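Local coordinates for protein beta-lactamase (Serratia marcescens, PDB 5GWA) that probably hydrolyses beta-lactam antibiotics as an extended-spectrum class A enzyme, and is held here in complex with the inhibitor avibactam, at residues 103-108 with 189-194. Sequence-based numbering, arbitrary orientation.
Sequences IIKSTV and LNTMIE. With NA (sodium ion), chain T.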
ATOM      1  N   ILE A 103       8.859   8.199  12.777  1.00 10.31           N
ATOM      2  CA  ILE A 103       7.896   7.101  12.625  1.00 10.80           C
ATOM      3  C   ILE A 103       6.479   7.606  12.862  1.00 11.32           C
ATOM      4  O   ILE A 103       5.562   7.301  12.076  1.00 11.00           O
ATOM      5  CB  ILE A 103       8.206   5.895  13.553  1.00 11.18           C
ATOM      6  CG1 ILE A 103       9.555   5.267  13.148  1.00 12.71           C
ATOM      7  CG2 ILE A 103       7.074   4.850  13.499  1.00 11.32           C
ATOM      8  CD1 ILE A 103      10.128   4.353  14.215  1.00 13.32           C
ATOM      9  N   ILE A 104       6.279   8.409  13.917  1.00  9.65           N
ATOM     10  CA  ILE A 104       4.949   8.943  14.179  1.00 10.34           C
ATOM     11  C   ILE A 104       4.453   9.870  13.063  1.00  9.72           C
ATOM     12  O   ILE A 104       3.284   9.771  12.662  1.00 11.03           O
ATOM     13  CB  ILE A 104       4.909   9.702  15.514  1.00 11.96           C
ATOM     14  CG1 ILE A 104       5.190   8.762  16.644  1.00 11.56           C
ATOM     15  CG2 ILE A 104       3.575  10.411  15.659  1.00 12.40           C
ATOM     16  CD1 ILE A 104       5.561   9.444  17.957  1.00 13.81           C
ATOM     17  N   LYS A 105       5.332  10.709  12.502  1.00 10.43           N
ATOM     18  CA  LYS A 105       4.938  11.624  11.437  1.00 10.44           C
ATOM     19  C   LYS A 105       4.503  10.819  10.224  1.00 11.36           C
ATOM     20  O   LYS A 105       3.472  11.096   9.635  1.00 10.24           O
ATOM     21  CB  LYS A 105       6.073  12.556  11.019  1.00 12.55           C
ATOM     22  CG  LYS A 105       6.363  13.634  12.035  1.00 15.36           C
ATOM     23  CD  LYS A 105       7.414  14.571  11.463  1.00 18.78           C
ATOM     24  CE  LYS A 105       7.868  15.596  12.485  1.00 23.70           C
ATOM     25  NZ  LYS A 105       8.813  16.528  11.825  1.00 27.02           N
ATOM     26  N   SER A 106       5.225   9.763   9.897  1.00  9.65           N
ATOM     27  CA  SER A 106       4.806   8.953   8.752  1.00 10.02           C
ATOM     28  C   SER A 106       3.465   8.255   9.029  1.00  9.08           C
ATOM     29  O   SER A 106       2.591   8.136   8.130  1.00  9.95           O
ATOM     30  CB  SER A 106       5.871   7.930   8.407  1.00 10.88           C
ATOM     31  OG  SER A 106       5.571   7.324   7.147  1.00 11.36           O
ATOM     32  N   THR A 107       3.359   7.695  10.223  1.00  8.27           N
ATOM     33  CA  THR A 107       2.181   6.909  10.630  1.00  8.21           C
ATOM     34  C   THR A 107       0.920   7.767  10.622  1.00  9.29           C
ATOM     35  O   THR A 107      -0.153   7.310  10.240  1.00  9.67           O
ATOM     36  CB  THR A 107       2.410   6.343  12.032  1.00  8.75           C
ATOM     37  OG1 THR A 107       3.530   5.451  11.970  1.00  9.49           O
ATOM     38  CG2 THR A 107       1.200   5.556  12.476  1.00  9.41           C
ATOM     39  N   VAL A 108       1.033   9.005  11.115  1.00  9.33           N
ATOM     40  CA  VAL A 108      -0.145   9.873  11.249  1.00 10.24           C
ATOM     41  C   VAL A 108      -0.360  10.712   9.995  1.00 10.02           C
ATOM     42  O   VAL A 108      -1.409  10.603   9.352  1.00 10.58           O
ATOM     43  CB  VAL A 108      -0.041  10.807  12.461  1.00  9.18           C
ATOM     44  CG1 VAL A 108      -1.173  11.830  12.476  1.00 10.31           C
ATOM     45  CG2 VAL A 108      -0.017   9.987  13.722  1.00 10.42           C
ATOM     46  N   LEU A 189      -0.469  17.681  17.297  1.00 11.55           N
ATOM     47  CA  LEU A 189      -1.319  18.623  16.539  1.00 11.23           C
ATOM     48  C   LEU A 189      -0.679  19.061  15.238  1.00 11.31           C
ATOM     49  O   LEU A 189      -1.327  19.077  14.185  1.00 12.69           O
ATOM     50  CB  LEU A 189      -1.696  19.841  17.401  1.00 12.75           C
ATOM     51  CG  LEU A 189      -2.667  20.833  16.738  1.00 13.14           C
ATOM     52  CD1 LEU A 189      -3.966  20.207  16.306  1.00 14.22           C
ATOM     53  CD2 LEU A 189      -2.991  21.976  17.693  1.00 14.25           C
ATOM     54  N   ASN A 190       0.615  19.448  15.257  1.00  9.63           N
ATOM     55  CA  ASN A 190       1.274  19.854  14.040  1.00 12.44           C
ATOM     56  C   ASN A 190       1.231  18.695  13.036  1.00  9.87           C
ATOM     57  O   ASN A 190       1.003  18.910  11.848  1.00 11.18           O
ATOM     58  CB  ASN A 190       2.725  20.271  14.297  1.00 12.64           C
ATOM     59  CG  ASN A 190       2.841  21.677  14.869  1.00 14.89           C
ATOM     60  OD1 ASN A 190       2.046  22.545  14.579  1.00 16.13           O
ATOM     61  ND2 ASN A 190       3.908  21.913  15.593  1.00 15.42           N
ATOM     62  N   THR A 191       1.418  17.486  13.551  1.00 13.00           N
ATOM     63  CA  THR A 191       1.510  16.309  12.680  1.00 13.74           C
ATOM     64  C   THR A 191       0.131  16.065  11.975  1.00 11.72           C
ATOM     65  O   THR A 191       0.054  15.839  10.740  1.00 13.48           O
ATOM     66  CB  THR A 191       1.962  15.120  13.508  1.00 15.85           C
ATOM     67  OG1 THR A 191       3.295  15.386  14.022  1.00 16.70           O
ATOM     68  CG2 THR A 191       1.989  13.890  12.691  1.00 16.02           C
ATOM     69  N   MET A 192      -0.925  16.319  12.719  1.00 11.55           N
ATOM     70  CA  MET A 192      -2.299  16.221  12.160  1.00 12.09           C
ATOM     71  C   MET A 192      -2.700  17.313  11.168  1.00 12.08           C
ATOM     72  O   MET A 192      -3.418  17.078  10.209  1.00 11.62           O
ATOM     73  CB  MET A 192      -3.284  16.175  13.310  1.00 10.26           C
ATOM     74  CG  MET A 192      -3.227  14.874  14.096  1.00 13.09           C
ATOM     75  SD  MET A 192      -4.277  14.820  15.533  1.00 15.21           S
ATOM     76  CE  MET A 192      -5.878  14.739  14.710  1.00 15.58           C
ATOM     77  N   ILE A 193      -2.155  18.528  11.343  1.00 13.27           N
ATOM     78  CA  ILE A 193      -2.292  19.563  10.331  1.00 12.20           C
ATOM     79  C   ILE A 193      -1.495  19.291   9.084  1.00 12.36           C
ATOM     80  O   ILE A 193      -1.941  19.554   7.958  1.00 13.40           O
ATOM     81  CB  ILE A 193      -1.938  20.960  10.924  1.00 13.89           C
ATOM     82  CG1 ILE A 193      -2.875  21.283  12.091  1.00 13.83           C
ATOM     83  CG2 ILE A 193      -2.052  22.013   9.852  1.00 15.52           C
ATOM     84  CD1 ILE A 193      -2.389  22.460  12.951  1.00 13.96           C
ATOM     85  N   GLU A 194      -0.326  18.654   9.281  1.00 13.01           N
ATOM     86  CA  GLU A 194       0.563  18.259   8.213  1.00 14.69           C
ATOM     87  C   GLU A 194       0.070  17.053   7.427  1.00 13.42           C
ATOM     88  O   GLU A 194       0.676  16.671   6.442  1.00 15.83           O
ATOM     89  CB  GLU A 194       1.959  17.981   8.793  1.00 15.84           C
ATOM     90  CG  GLU A 194       2.719  19.264   9.169  1.00 17.51           C
ATOM     91  CD  GLU A 194       3.963  19.061  10.022  1.00 25.46           C
ATOM     92  OE1 GLU A 194       4.380  17.907  10.287  1.00 20.74           O
ATOM     93  OE2 GLU A 194       4.569  20.100  10.407  1.00 28.15           O
TER
HETATM   94 NA    NA T 319      -4.209  18.459   6.618  1.00 24.80          NA
HETATM   95  O   HOH W   1       7.132  17.964   9.743  1.00 30.36           O
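One water joins K105 to E194 across the contact: it donates to OE1 of E194 at 2.8 Å and accepts from K105 NZ at 3.0 Å. The lysine chain is extended beyond CG, which carries its ammonium group to this water; NZ itself stays 4.9 Å from E194 OE1, too far for a direct salt bridge, and the ordered water between them would probably soften any attraction. Away from the water, the contact between the segments is largely apolar and centres on T191. Its OG1 sits beside the backbone N (chi1 -63°) and hydrogen-bonds to F187 O within its own helix, which leaves CG2 anti to that N. This methyl fits against one face of helix 103-108, 3.9 Å from K105 CA and 3.7 Å from V108 CB, the T191 and V108 side chains crossing at about a right angle. V108 CG1 also touches M192 CG, at 4.0 Å. The axes of segments 103-108 and 189-193 come within 9.5 Å and cross at -41°. No hydrogen bond joins the segments directly, but S109, just beyond 103-108, bonds through OG to T191 O. V108 rests on A54 of helix 49-63, while M192 lies against F51 of that helix and A213 of strand 212-218, where helices meet the beta-sheet. I193 O and T195 O bind a sodium ion. The chemistry is consistent with methyl and methylene packing holding the helices at this spacing, the charged ends interacting through water at the partly exposed margin.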